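Local coordinates for ribose-phosphate pyrophosphokinase (Mycobacterium smegmatis, PDB 5MP7), which probably makes phosphoribosyl pyrophosphate by transferring the pyrophosphoryl group of ATP to ribose 5-phosphate, using magnesium ions, at residues Ala40-Asn45 against Leu71-Met76; Gly58-Val63 against Ala311-Gly316; Ala103-Lys108 against Pro114-Leu119; Gln269-Cys274 against Lys291-Leu296. All blocks are in the same frame, centred on the assembly; numbering follows the deposited sequence.

Contact 1: residues Ala40-Asn45 against Leu71-Met76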
loop_
_atom_site.group_PDB
_atom_site.type_symbol
_atom_site.label_atom_id
_atom_site.label_comp_id
_atom_site.label_asym_id
_atom_site.label_seq_id
_atom_site.Cartn_x
_atom_site.Cartn_y
_atom_site.Cartn_z
ATOM N N ALA A 40 -20.764 -21.238 39.183
ATOM C CA ALA A 40 -21.531 -20.028 38.840
ATOM C C ALA A 40 -20.563 -19.007 38.305
ATOM O O ALA A 40 -19.709 -18.530 39.044
ATOM C CB ALA A 40 -22.271 -19.488 40.064
ATOM N N ARG A 41 -20.704 -18.662 37.032
ATOM C CA ARG A 41 -19.761 -17.810 36.332
ATOM C C ARG A 41 -20.432 -16.974 35.254
ATOM O O ARG A 41 -21.485 -17.341 34.744
ATOM C CB ARG A 41 -18.700 -18.683 35.664
ATOM C CG ARG A 41 -17.957 -19.659 36.590
ATOM C CD ARG A 41 -16.917 -19.071 37.548
ATOM N NE ARG A 41 -16.178 -20.239 38.030
ATOM C CZ ARG A 41 -16.574 -21.053 39.023
ATOM N NH1 ARG A 41 -17.672 -20.789 39.739
ATOM N NH2 ARG A 41 -15.843 -22.126 39.333
ATOM N N ASP A 42 -19.755 -15.902 34.854
ATOM C CA ASP A 42 -20.253 -14.960 33.858
ATOM C C ASP A 42 -19.466 -15.085 32.569
ATOM O O ASP A 42 -18.240 -15.085 32.577
ATOM C CB ASP A 42 -20.118 -13.514 34.347
ATOM C CG ASP A 42 -21.111 -13.151 35.509
ATOM O OD1 ASP A 42 -22.122 -13.852 35.739
ATOM O OD2 ASP A 42 -20.903 -12.127 36.186
ATOM N N PHE A 43 -20.174 -15.182 31.456
ATOM C CA PHE A 43 -19.594 -14.885 30.146
ATOM C C PHE A 43 -19.360 -13.385 30.031
ATOM O O PHE A 43 -19.988 -12.593 30.733
ATOM C CB PHE A 43 -20.518 -15.351 29.016
ATOM C CG PHE A 43 -20.738 -16.853 28.995
ATOM C CD1 PHE A 43 -19.674 -17.736 29.163
ATOM C CD2 PHE A 43 -22.018 -17.388 28.818
ATOM C CE1 PHE A 43 -19.886 -19.110 29.149
ATOM C CE2 PHE A 43 -22.232 -18.760 28.807
ATOM C CZ PHE A 43 -21.166 -19.623 28.972
ATOM N N ALA A 44 -18.430 -13.003 29.161
ATOM C CA ALA A 44 -18.037 -11.593 29.002
ATOM C C ALA A 44 -19.244 -10.750 28.624
ATOM O O ALA A 44 -19.379 -9.583 29.029
ATOM C CB ALA A 44 -16.968 -11.483 27.945
ATOM N N ASN A 45 -20.106 -11.383 27.825
ATOM C CA ASN A 45 -21.483 -10.944 27.541
ATOM C C ASN A 45 -22.294 -10.408 28.743
ATOM O O ASN A 45 -23.024 -9.425 28.613
ATOM C CB ASN A 45 -22.230 -12.149 26.961
ATOM C CG ASN A 45 -23.409 -11.757 26.131
ATOM O OD1 ASN A 45 -23.779 -10.590 26.054
ATOM N ND2 ASN A 45 -24.007 -12.735 25.482
ATOM N N LEU A 71 -28.125 -4.993 40.731
ATOM C CA LEU A 71 -29.213 -5.854 41.265
ATOM C C LEU A 71 -29.865 -6.839 40.271
ATOM O O LEU A 71 -30.206 -7.955 40.614
ATOM C CB LEU A 71 -30.246 -4.917 41.894
ATOM C CG LEU A 71 -31.635 -5.336 42.261
ATOM C CD1 LEU A 71 -32.110 -4.498 43.440
ATOM C CD2 LEU A 71 -32.556 -5.150 41.085
ATOM N N ASN A 72 -29.989 -6.427 39.019
ATOM C CA ASN A 72 -30.652 -7.228 38.003
ATOM C C ASN A 72 -29.916 -8.520 37.640
ATOM O O ASN A 72 -30.544 -9.538 37.340
ATOM C CB ASN A 72 -30.875 -6.379 36.770
ATOM C CG ASN A 72 -31.721 -5.168 37.082
ATOM O OD1 ASN A 72 -32.890 -5.307 37.521
ATOM N ND2 ASN A 72 -31.150 -3.972 36.895
ATOM N N GLN A 73 -28.592 -8.451 37.665
ATOM C CA GLN A 73 -27.750 -9.615 37.542
ATOM C C GLN A 73 -28.051 -10.676 38.609
ATOM O O GLN A 73 -28.104 -11.864 38.321
ATOM C CB GLN A 73 -26.305 -9.181 37.675
ATOM C CG GLN A 73 -25.309 -10.289 37.478
ATOM C CD GLN A 73 -23.912 -9.850 37.882
ATOM O OE1 GLN A 73 -23.616 -8.657 37.898
ATOM N NE2 GLN A 73 -23.045 -10.819 38.194
ATOM N N TRP A 74 -28.256 -10.244 39.846
ATOM C CA TRP A 74 -28.458 -11.211 40.931
ATOM C C TRP A 74 -29.850 -11.786 40.913
ATOM O O TRP A 74 -30.064 -12.928 41.317
ATOM C CB TRP A 74 -28.151 -10.617 42.299
ATOM C CG TRP A 74 -26.811 -10.019 42.424
ATOM C CD1 TRP A 74 -26.549 -8.747 42.780
ATOM C CD2 TRP A 74 -25.557 -10.626 42.155
ATOM N NE1 TRP A 74 -25.205 -8.508 42.752
ATOM C CE2 TRP A 74 -24.565 -9.655 42.386
ATOM C CE3 TRP A 74 -25.168 -11.896 41.750
ATOM C CZ2 TRP A 74 -23.200 -9.909 42.243
ATOM C CZ3 TRP A 74 -23.795 -12.151 41.586
ATOM C CH2 TRP A 74 -22.829 -11.152 41.846
ATOM N N LEU A 75 -30.792 -10.991 40.456
ATOM C CA LEU A 75 -32.164 -11.456 40.257
ATOM C C LEU A 75 -32.242 -12.520 39.160
ATOM O O LEU A 75 -32.883 -13.558 39.352
ATOM C CB LEU A 75 -33.082 -10.265 39.935
ATOM C CG LEU A 75 -34.535 -10.629 39.710
ATOM C CD1 LEU A 75 -35.151 -11.357 40.916
ATOM C CD2 LEU A 75 -35.282 -9.339 39.374
ATOM N N MET A 76 -31.575 -12.282 38.026
ATOM C CA MET A 76 -31.466 -13.319 36.971
ATOM C C MET A 76 -30.733 -14.568 37.442
ATOM O O MET A 76 -31.156 -15.645 37.124
ATOM C CB MET A 76 -30.769 -12.809 35.737
ATOM C CG MET A 76 -31.607 -11.807 34.951
ATOM S SD MET A 76 -33.230 -12.383 34.400
ATOM C CE MET A 76 -32.828 -14.006 33.736
#

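Contact 2: residues Gly58-Val63 against Ala311-Gly316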
loop_
_atom_site.group_PDB
_atom_site.type_symbol
_atom_site.label_atom_id
_atom_site.label_comp_id
_atom_site.label_asym_id
_atom_site.label_seq_id
_atom_site.Cartn_x
_atom_site.Cartn_y
_atom_site.Cartn_z
ATOM N N GLY A 58 -35.225 -34.624 44.227
ATOM C CA GLY A 58 -36.006 -34.921 45.423
ATOM C C GLY A 58 -35.815 -34.063 46.652
ATOM O O GLY A 58 -36.474 -34.297 47.669
ATOM N N CYS A 59 -34.995 -33.017 46.551
ATOM C CA CYS A 59 -34.663 -32.182 47.688
ATOM C C CYS A 59 -35.700 -31.079 47.989
ATOM O O CYS A 59 -36.499 -30.687 47.154
ATOM C CB CYS A 59 -33.294 -31.542 47.480
ATOM S SG CYS A 59 -33.260 -30.138 46.304
ATOM N N ASP A 60 -35.665 -30.620 49.224
ATOM C CA ASP A 60 -36.332 -29.403 49.633
ATOM C C ASP A 60 -35.256 -28.322 49.530
ATOM O O ASP A 60 -34.323 -28.309 50.312
ATOM C CB ASP A 60 -36.851 -29.540 51.061
ATOM C CG ASP A 60 -38.015 -30.522 51.171
ATOM O OD1 ASP A 60 -37.944 -31.675 50.665
ATOM O OD2 ASP A 60 -39.023 -30.156 51.794
ATOM N N ALA A 61 -35.367 -27.467 48.523
ATOM C CA ALA A 61 -34.318 -26.544 48.170
ATOM C C ALA A 61 -34.640 -25.175 48.690
ATOM O O ALA A 61 -35.791 -24.739 48.618
ATOM C CB ALA A 61 -34.146 -26.481 46.677
ATOM N N PHE A 62 -33.621 -24.513 49.235
ATOM C CA PHE A 62 -33.713 -23.127 49.680
ATOM C C PHE A 62 -32.654 -22.334 48.926
ATOM O O PHE A 62 -31.460 -22.619 49.024
ATOM C CB PHE A 62 -33.518 -23.070 51.176
ATOM C CG PHE A 62 -34.604 -23.745 51.921
ATOM C CD1 PHE A 62 -34.603 -25.123 52.085
ATOM C CD2 PHE A 62 -35.676 -23.027 52.413
ATOM C CE1 PHE A 62 -35.660 -25.773 52.744
ATOM C CE2 PHE A 62 -36.724 -23.669 53.085
ATOM C CZ PHE A 62 -36.698 -25.040 53.273
ATOM N N VAL A 63 -33.089 -21.389 48.115
ATOM C CA VAL A 63 -32.182 -20.689 47.211
ATOM C C VAL A 63 -32.012 -19.294 47.744
ATOM O O VAL A 63 -32.896 -18.505 47.628
ATOM C CB VAL A 63 -32.752 -20.606 45.804
ATOM C CG1 VAL A 63 -31.740 -19.993 44.865
ATOM C CG2 VAL A 63 -33.130 -21.993 45.358
ATOM N N ALA A 311 -38.240 -24.182 60.150
ATOM C CA ALA A 311 -39.679 -24.324 60.325
ATOM C C ALA A 311 -40.409 -24.683 59.018
ATOM O O ALA A 311 -41.332 -25.489 59.017
ATOM C CB ALA A 311 -40.259 -23.043 60.884
ATOM N N VAL A 312 -39.990 -24.087 57.922
ATOM C CA VAL A 312 -40.531 -24.440 56.605
ATOM C C VAL A 312 -40.211 -25.880 56.261
ATOM O O VAL A 312 -41.100 -26.633 55.817
ATOM C CB VAL A 312 -39.996 -23.510 55.491
ATOM C CG1 VAL A 312 -40.327 -24.024 54.100
ATOM C CG2 VAL A 312 -40.563 -22.095 55.670
ATOM N N PHE A 313 -38.946 -26.247 56.457
ATOM C CA PHE A 313 -38.483 -27.600 56.159
ATOM C C PHE A 313 -39.190 -28.638 57.024
ATOM O O PHE A 313 -39.580 -29.687 56.525
ATOM C CB PHE A 313 -36.965 -27.715 56.336
ATOM C CG PHE A 313 -36.439 -29.086 56.103
ATOM C CD1 PHE A 313 -36.543 -29.664 54.854
ATOM C CD2 PHE A 313 -35.872 -29.821 57.136
ATOM C CE1 PHE A 313 -36.077 -30.966 54.620
ATOM C CE2 PHE A 313 -35.405 -31.117 56.914
ATOM C CZ PHE A 313 -35.502 -31.685 55.657
ATOM N N GLU A 314 -39.304 -28.368 58.323
ATOM C CA GLU A 314 -39.970 -29.293 59.258
ATOM C C GLU A 314 -41.468 -29.513 58.921
ATOM O O GLU A 314 -42.014 -30.633 59.068
ATOM C CB GLU A 314 -39.759 -28.867 60.688
ATOM C CG GLU A 314 -38.335 -29.151 61.193
ATOM C CD GLU A 314 -38.032 -28.508 62.563
ATOM O OE1 GLU A 314 -38.673 -27.449 62.893
ATOM O OE2 GLU A 314 -37.148 -29.046 63.303
ATOM N N ASN A 315 -42.087 -28.479 58.367
ATOM C CA ASN A 315 -43.396 -28.623 57.747
ATOM C C ASN A 315 -44.439 -29.305 58.657
ATOM O O ASN A 315 -45.214 -30.149 58.193
ATOM C CB ASN A 315 -43.303 -29.414 56.409
ATOM C CG ASN A 315 -44.368 -28.984 55.411
ATOM O OD1 ASN A 315 -44.882 -27.854 55.458
ATOM N ND2 ASN A 315 -44.682 -29.867 54.477
ATOM N N GLY A 316 -44.433 -28.927 59.939
ATOM C CA GLY A 316 -45.335 -29.509 60.960
ATOM C C GLY A 316 -44.767 -30.617 61.829
ATOM O O GLY A 316 -44.177 -31.591 61.325
#

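Contact 3: residues Ala103-Lys108 against Pro114-Leu119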
loop_
_atom_site.group_PDB
_atom_site.type_symbol
_atom_site.label_atom_id
_atom_site.label_comp_id
_atom_site.label_asym_id
_atom_site.label_seq_id
_atom_site.Cartn_x
_atom_site.Cartn_y
_atom_site.Cartn_z
ATOM N N ALA A 103 -39.082 -3.587 45.572
ATOM C CA ALA A 103 -40.153 -3.409 46.585
ATOM C C ALA A 103 -40.707 -2.006 46.624
ATOM O O ALA A 103 -41.883 -1.847 46.900
ATOM C CB ALA A 103 -39.683 -3.826 47.961
ATOM N N ARG A 104 -39.879 -1.000 46.324
ATOM C CA ARG A 104 -40.359 0.369 46.289
ATOM C C ARG A 104 -41.338 0.669 45.148
ATOM O O ARG A 104 -42.200 1.537 45.291
ATOM C CB ARG A 104 -39.201 1.345 46.287
ATOM C CG ARG A 104 -38.568 1.467 47.668
ATOM C CD ARG A 104 -37.281 2.272 47.628
ATOM N NE ARG A 104 -36.287 1.635 46.765
ATOM C CZ ARG A 104 -35.101 2.159 46.444
ATOM N NH1 ARG A 104 -34.722 3.352 46.899
ATOM N NH2 ARG A 104 -34.278 1.463 45.672
ATOM N N GLN A 105 -41.238 -0.059 44.037
ATOM C CA GLN A 105 -42.208 0.055 42.938
ATOM C C GLN A 105 -43.384 -0.925 43.119
ATOM O O GLN A 105 -43.521 -1.880 42.380
ATOM C CB GLN A 105 -41.483 -0.148 41.620
ATOM C CG GLN A 105 -42.307 0.212 40.387
ATOM C CD GLN A 105 -42.603 1.702 40.267
ATOM O OE1 GLN A 105 -41.728 2.543 40.461
ATOM N NE2 GLN A 105 -43.846 2.035 39.970
ATOM N N ASP A 106 -44.217 -0.684 44.143
ATOM C CA ASP A 106 -45.368 -1.582 44.515
ATOM C C ASP A 106 -46.745 -0.996 44.183
ATOM O O ASP A 106 -47.768 -1.498 44.619
ATOM C CB ASP A 106 -45.307 -1.947 45.999
ATOM C CG ASP A 106 -45.179 -0.717 46.937
ATOM O OD1 ASP A 106 -45.249 0.466 46.479
ATOM O OD2 ASP A 106 -44.975 -0.943 48.160
ATOM N N LYS A 107 -46.737 0.098 43.432
ATOM C CA LYS A 107 -47.943 0.764 42.944
ATOM C C LYS A 107 -47.569 1.719 41.806
ATOM O O LYS A 107 -46.400 1.991 41.607
ATOM C CB LYS A 107 -48.618 1.562 44.061
ATOM C CG LYS A 107 -47.798 2.747 44.534
ATOM C CD LYS A 107 -48.386 3.230 45.815
ATOM C CE LYS A 107 -48.021 4.710 46.050
ATOM N NZ LYS A 107 -49.180 5.503 45.545
ATOM N N LYS A 108 -48.569 2.259 41.122
ATOM C CA LYS A 108 -48.322 3.085 39.943
ATOM C C LYS A 108 -47.957 4.540 40.199
ATOM O O LYS A 108 -47.441 5.171 39.277
ATOM C CB LYS A 108 -49.488 2.980 38.963
ATOM C CG LYS A 108 -49.395 1.727 38.143
ATOM C CD LYS A 108 -50.674 1.357 37.436
ATOM C CE LYS A 108 -50.738 1.855 36.007
ATOM N NZ LYS A 108 -52.095 1.612 35.439
ATOM N N PRO A 114 -45.012 0.602 35.626
ATOM C CA PRO A 114 -45.160 -0.794 36.007
ATOM C C PRO A 114 -45.362 -0.962 37.514
ATOM O O PRO A 114 -45.065 -0.059 38.299
ATOM C CB PRO A 114 -43.816 -1.360 35.636
ATOM C CG PRO A 114 -42.872 -0.220 35.934
ATOM C CD PRO A 114 -43.604 1.024 35.569
ATOM N N ILE A 115 -45.847 -2.114 37.908
ATOM C CA ILE A 115 -45.791 -2.517 39.301
ATOM C C ILE A 115 -44.718 -3.572 39.378
ATOM O O ILE A 115 -44.971 -4.771 39.307
ATOM C CB ILE A 115 -47.148 -3.001 39.845
ATOM C CG1 ILE A 115 -48.188 -1.925 39.599
ATOM C CG2 ILE A 115 -47.034 -3.250 41.327
ATOM C CD1 ILE A 115 -49.587 -2.227 40.079
ATOM N N SER A 116 -43.490 -3.109 39.457
ATOM C CA SER A 116 -42.332 -3.995 39.355
ATOM C C SER A 116 -42.234 -5.037 40.453
ATOM O O SER A 116 -41.700 -6.104 40.216
ATOM C CB SER A 116 -41.081 -3.180 39.347
ATOM O OG SER A 116 -41.012 -2.528 38.131
ATOM N N ALA A 117 -42.709 -4.716 41.655
ATOM C CA ALA A 117 -42.694 -5.670 42.758
ATOM C C ALA A 117 -43.591 -6.868 42.450
ATOM O O ALA A 117 -43.296 -7.982 42.851
ATOM C CB ALA A 117 -43.130 -5.005 44.042
ATOM N N ARG A 118 -44.696 -6.620 41.752
ATOM C CA ARG A 118 -45.598 -7.690 41.348
ATOM C C ARG A 118 -44.947 -8.514 40.220
ATOM O O ARG A 118 -45.074 -9.735 40.189
ATOM C CB ARG A 118 -46.987 -7.135 40.947
ATOM C CG ARG A 118 -47.916 -8.130 40.230
ATOM C CD ARG A 118 -48.191 -9.348 41.076
ATOM N NE ARG A 118 -48.790 -10.499 40.426
ATOM C CZ ARG A 118 -50.087 -10.792 40.346
ATOM N NH1 ARG A 118 -50.444 -11.941 39.794
ATOM N NH2 ARG A 118 -51.045 -9.974 40.776
ATOM N N LEU A 119 -44.240 -7.853 39.316
ATOM C CA LEU A 119 -43.555 -8.571 38.231
ATOM C C LEU A 119 -42.496 -9.517 38.782
ATOM O O LEU A 119 -42.405 -10.629 38.336
ATOM C CB LEU A 119 -42.907 -7.607 37.240
ATOM C CG LEU A 119 -42.086 -8.211 36.103
ATOM C CD1 LEU A 119 -42.965 -8.961 35.131
ATOM C CD2 LEU A 119 -41.300 -7.110 35.416
#

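Contact 4: residues Gln269-Cys274 against Lys291-Leu296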
loop_
_atom_site.group_PDB
_atom_site.type_symbol
_atom_site.label_atom_id
_atom_site.label_comp_id
_atom_site.label_asym_id
_atom_site.label_seq_id
_atom_site.Cartn_x
_atom_site.Cartn_y
_atom_site.Cartn_z
ATOM N N GLN A 269 -20.428 8.621 54.069
ATOM C CA GLN A 269 -19.898 9.932 54.392
ATOM C C GLN A 269 -20.970 10.875 55.000
ATOM O O GLN A 269 -20.727 11.570 55.986
ATOM C CB GLN A 269 -19.324 10.479 53.098
ATOM C CG GLN A 269 -19.200 11.998 53.074
ATOM C CD GLN A 269 -17.757 12.363 53.300
ATOM O OE1 GLN A 269 -16.891 12.017 52.471
ATOM N NE2 GLN A 269 -17.456 12.989 54.435
ATOM N N ARG A 270 -22.155 10.877 54.388
ATOM C CA ARG A 270 -23.324 11.647 54.832
ATOM C C ARG A 270 -23.750 11.308 56.256
ATOM O O ARG A 270 -23.934 12.210 57.099
ATOM C CB ARG A 270 -24.504 11.414 53.855
ATOM C CG ARG A 270 -24.575 12.508 52.783
ATOM C CD ARG A 270 -25.978 13.080 52.676
ATOM N NE ARG A 270 -26.730 12.399 51.660
ATOM C CZ ARG A 270 -26.864 12.742 50.380
ATOM N NH1 ARG A 270 -26.252 13.805 49.858
ATOM N NH2 ARG A 270 -27.613 11.969 49.599
ATOM N N LEU A 271 -23.838 10.017 56.546
ATOM C CA LEU A 271 -24.254 9.563 57.862
ATOM C C LEU A 271 -23.209 9.721 58.963
ATOM O O LEU A 271 -23.545 10.067 60.104
ATOM C CB LEU A 271 -24.685 8.127 57.804
ATOM C CG LEU A 271 -25.898 7.883 56.901
ATOM C CD1 LEU A 271 -26.103 6.385 56.751
ATOM C CD2 LEU A 271 -27.145 8.517 57.472
ATOM N N ALA A 272 -21.953 9.499 58.612
ATOM C CA ALA A 272 -20.839 9.718 59.544
ATOM C C ALA A 272 -20.686 11.198 59.963
ATOM O O ALA A 272 -20.341 11.468 61.100
ATOM C CB ALA A 272 -19.536 9.210 58.937
ATOM N N GLU A 273 -20.980 12.127 59.044
ATOM C CA GLU A 273 -20.864 13.574 59.257
ATOM C C GLU A 273 -22.112 14.206 59.821
ATOM O O GLU A 273 -22.057 15.318 60.340
ATOM C CB GLU A 273 -20.550 14.309 57.971
ATOM C CG GLU A 273 -19.107 14.115 57.520
ATOM C CD GLU A 273 -18.835 14.700 56.141
ATOM O OE1 GLU A 273 -19.722 15.364 55.557
ATOM O OE2 GLU A 273 -17.724 14.441 55.608
ATOM N N CYS A 274 -23.247 13.528 59.739
ATOM C CA CYS A 274 -24.445 14.042 60.394
ATOM C C CYS A 274 -24.302 13.735 61.905
ATOM O O CYS A 274 -23.446 12.964 62.355
ATOM C CB CYS A 274 -25.729 13.440 59.797
ATOM S SG CYS A 274 -26.205 11.811 60.446
ATOM N N LYS A 291 -18.499 0.836 52.811
ATOM C CA LYS A 291 -19.745 1.325 53.375
ATOM C C LYS A 291 -19.661 1.486 54.891
ATOM O O LYS A 291 -20.576 2.067 55.490
ATOM C CB LYS A 291 -20.929 0.393 52.980
ATOM C CG LYS A 291 -21.000 0.088 51.477
ATOM C CD LYS A 291 -22.392 -0.319 50.981
ATOM C CE LYS A 291 -22.298 -0.936 49.576
ATOM N NZ LYS A 291 -23.277 -0.354 48.659
ATOM N N ARG A 292 -18.584 0.990 55.502
ATOM C CA ARG A 292 -18.419 1.068 56.951
ATOM C C ARG A 292 -17.943 2.438 57.457
ATOM O O ARG A 292 -17.330 3.227 56.726
ATOM C CB ARG A 292 -17.497 -0.010 57.473
ATOM C CG ARG A 292 -18.266 -1.271 57.743
ATOM C CD ARG A 292 -17.417 -2.452 58.155
ATOM N NE ARG A 292 -18.131 -3.701 57.897
ATOM C CZ ARG A 292 -19.154 -4.172 58.607
ATOM N NH1 ARG A 292 -19.558 -3.531 59.714
ATOM N NH2 ARG A 292 -19.740 -5.313 58.209
ATOM N N PHE A 293 -18.354 2.732 58.691
ATOM C CA PHE A 293 -18.001 3.953 59.407
ATOM C C PHE A 293 -18.194 3.719 60.906
ATOM O O PHE A 293 -18.773 2.704 61.311
ATOM C CB PHE A 293 -18.757 5.201 58.889
ATOM C CG PHE A 293 -20.260 5.107 58.931
ATOM C CD1 PHE A 293 -20.947 4.416 57.943
ATOM C CD2 PHE A 293 -20.991 5.758 59.903
ATOM C CE1 PHE A 293 -22.332 4.322 57.954
ATOM C CE2 PHE A 293 -22.377 5.700 59.911
ATOM C CZ PHE A 293 -23.047 4.980 58.938
ATOM N N PRO A 294 -17.649 4.613 61.736
ATOM C CA PRO A 294 -17.546 4.257 63.161
ATOM C C PRO A 294 -18.882 4.098 63.918
ATOM O O PRO A 294 -19.012 3.196 64.754
ATOM C CB PRO A 294 -16.723 5.416 63.728
ATOM C CG PRO A 294 -15.867 5.836 62.576
ATOM C CD PRO A 294 -16.811 5.794 61.421
ATOM N N GLN A 295 -19.868 4.928 63.590
ATOM C CA GLN A 295 -21.180 4.862 64.231
ATOM C C GLN A 295 -22.022 3.660 63.789
ATOM O O GLN A 295 -23.021 3.365 64.427
ATOM C CB GLN A 295 -21.983 6.113 63.929
ATOM C CG GLN A 295 -21.385 7.388 64.495
ATOM C CD GLN A 295 -20.329 7.996 63.569
ATOM O OE1 GLN A 295 -19.600 7.290 62.882
ATOM N NE2 GLN A 295 -20.251 9.318 63.532
ATOM N N LEU A 296 -21.614 2.979 62.719
ATOM C CA LEU A 296 -22.323 1.849 62.168
ATOM C C LEU A 296 -22.204 0.553 62.956
ATOM O O LEU A 296 -21.135 0.091 63.244
ATOM C CB LEU A 296 -21.851 1.590 60.733
ATOM C CG LEU A 296 -22.745 0.610 59.993
ATOM C CD1 LEU A 296 -24.148 1.158 59.778
ATOM C CD2 LEU A 296 -22.109 0.287 58.650
#

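Contact 1: residues Ala40-Asn45 against Leu71-Met76
The carboxylate of D42 is approached by two groups: the amide of Q73 comes to OD2, and R18 forms a salt bridge with OD1. D42 ends strand 38-42 of a two-stranded antiparallel hairpin, consistent with the flag region of class I PRPP synthetases. Q73 stands on the first turns of helix 71-87. R18 is the strongest polar partner of D42; Q73 only comes close. Q73 NE2 lies 3.2 Å from D42 OD2, but the angle is too poor for a hydrogen bond. The carboxylate and amide planes are turned 65° apart. The contact is a close polar pair without a bond, small and near the surface. Q73 spans the gap with an extended chain. Its CG is anti to the backbone N (chi1 -176°), which sends the amide from the helix out to the strand. Q73 CD sits over one face of the W74 ring, 4.2 Å above the plane and toward the rim, which probably limits the movement of the amide. Beyond D42 the chain runs to N45, a predicted ATP-binding residue. One residue before D42, R41 folds back on A40: R41 NH1 donates to A40 O at 3.1 Å, from above the carbonyl plane.

Contact 2: residues Gly58-Val63 against Ala311-Gly316
The parallel sheet of the N-terminal half, with its PRTase-like fold, is packed here against the last turn of the C-terminal helix 302-314. D60 and F62 of strand 60-64 point at V312 and F313. The contact is apolar, apart from the carboxylate of D60. D60 CB lies at the edge of the F313 ring, in its plane, 3.8 Å from F313 CD1. The D60 carboxylate stands almost perpendicular to that ring (89°). Its OD2 is engaged elsewhere, in a salt bridge with R92. F313 holds CG anti to the backbone N (chi1 178°), and this places the ring edge against D60 CB. F62 meets the helix with the far end of its ring. F62 CE2 is 3.8 Å from V312 CG1, which sits at the ring edge near its plane. F62 CZ is 4.1 Å from F313 CB, which comes in obliquely. The two neighbouring helix residues thus receive the tip of one phenyl ring. K10 makes a cation-pi contact with F313 and also bonds to its carbonyl oxygen. L12 of strand 12-16 and T94 of strand 92-97 extend the packing on this side. A61 and V63 of the same strand pack instead against helix 71-87.

Contact 3: residues Ala103-Lys108 against Pro114-Leu119
Q105 reaches from the loop 103-108 to the start of helix 116-127 with CB, CG and the NE2 end of its amide. Its CB rests against S116 CB, 3.8 Å away. CG follows, 3.5 Å from P114 O and also close to S116 CB. The chain then bends at chi2 (68°) and turns the amide back to the P114 carbonyl. At the tip, Q105 NE2 donates to P114 O at 2.9 Å. The donor lies nearly along the C=O axis, but the bond is bent at the hydrogen (138°). The backbone of Q105 adds the straighter bond: A117 N donates to Q105 O at 3.0 Å and 168°. Q105 is therefore tied to the other segment by side chain and main chain together. A117 CB lies over the same loop, 4.1 Å from D106 CA. I115, at the N-cap position, packs with its two branches on different residues. Its CG2 is 3.6 Å from D106 C, while its CG1 meets K108 CG at 4.1 Å.

These contacts close the base of the loop that precedes helix 116-127, consistent with the regulatory flexible loop of class I PRPP synthetases. R104 and Q105 are predicted to bind ATP. D106 is hydrogen-bonded to T139, beside H138, a predicted magnesium ligand. In the second subunit, E47 forms a salt bridge with R104, D83 accepts a hydrogen bond from I115 N, and R87 packs on I115. The loop thus links strand 92-97 to helix 116-127, with helix 71-87 of the second subunit against the start of the latter.

Contact 4: residues Gln269-Cys274 against Lys291-Leu296
Apolar packing of F293 on L271 and A272 makes up most of this contact. The ring lies against the last turn of helix 267-273. F293 CZ is 3.7 Å from L271 CB, and F293 CD2 is 3.9 Å from A272 CB. Both CB atoms approach the ring obliquely. CG of F293 sits between the backbone N and the carbonyl carbon (chi1 57°), a crowded position that turns the ring to the helix. L296 CB covers one face of the ring, 3.9 Å above its centre. Q295 OE1 lies at the ring edge, in plane.

The polar part is slight. Q295 NE2 donates to A272 O at 3.2 Å, a weak bond with an angle of only 121°. The Q295 chain bends at chi2, which brings its amide back to the helix end.

F293 to L296 form a type I beta turn, which sets F293 and Q295 on the same short loop; L296 N is bonded to F293 O at 3.2 Å. Strand 278-282 runs next to it: V279 touches F293 and is backbone hydrogen-bonded to Q295. L271 also comes near G236, of the predicted ribose 5-phosphate site. The contact thus joins a helix to the loop leading into the edge strand 296-299 of the C-terminal sheet, in a PRTase-like alpha/beta domain.

Contacts 1, 2 and 3 involve the N-terminal half, while contact 4 belongs wholly to the C-terminal half. Contact 2 joins segments 248 residues apart, and both contact 3 and contact 4 are nested inside the loop it closes. None of the contacts touch one another. Contacts 1 and 3 come to about 7 Å at their nearest atoms, and both meet the second subunit. Across that interface R104 of contact 3 packs on N45 of the other copy, so two predicted ATP-binding segments face each other. Contact 4 lies beside the predicted ribose 5-phosphate site; its centre is 30 Å from that of contact 3. Contact 2 lies away from these sites, its centre 39 Å from that of contact 4.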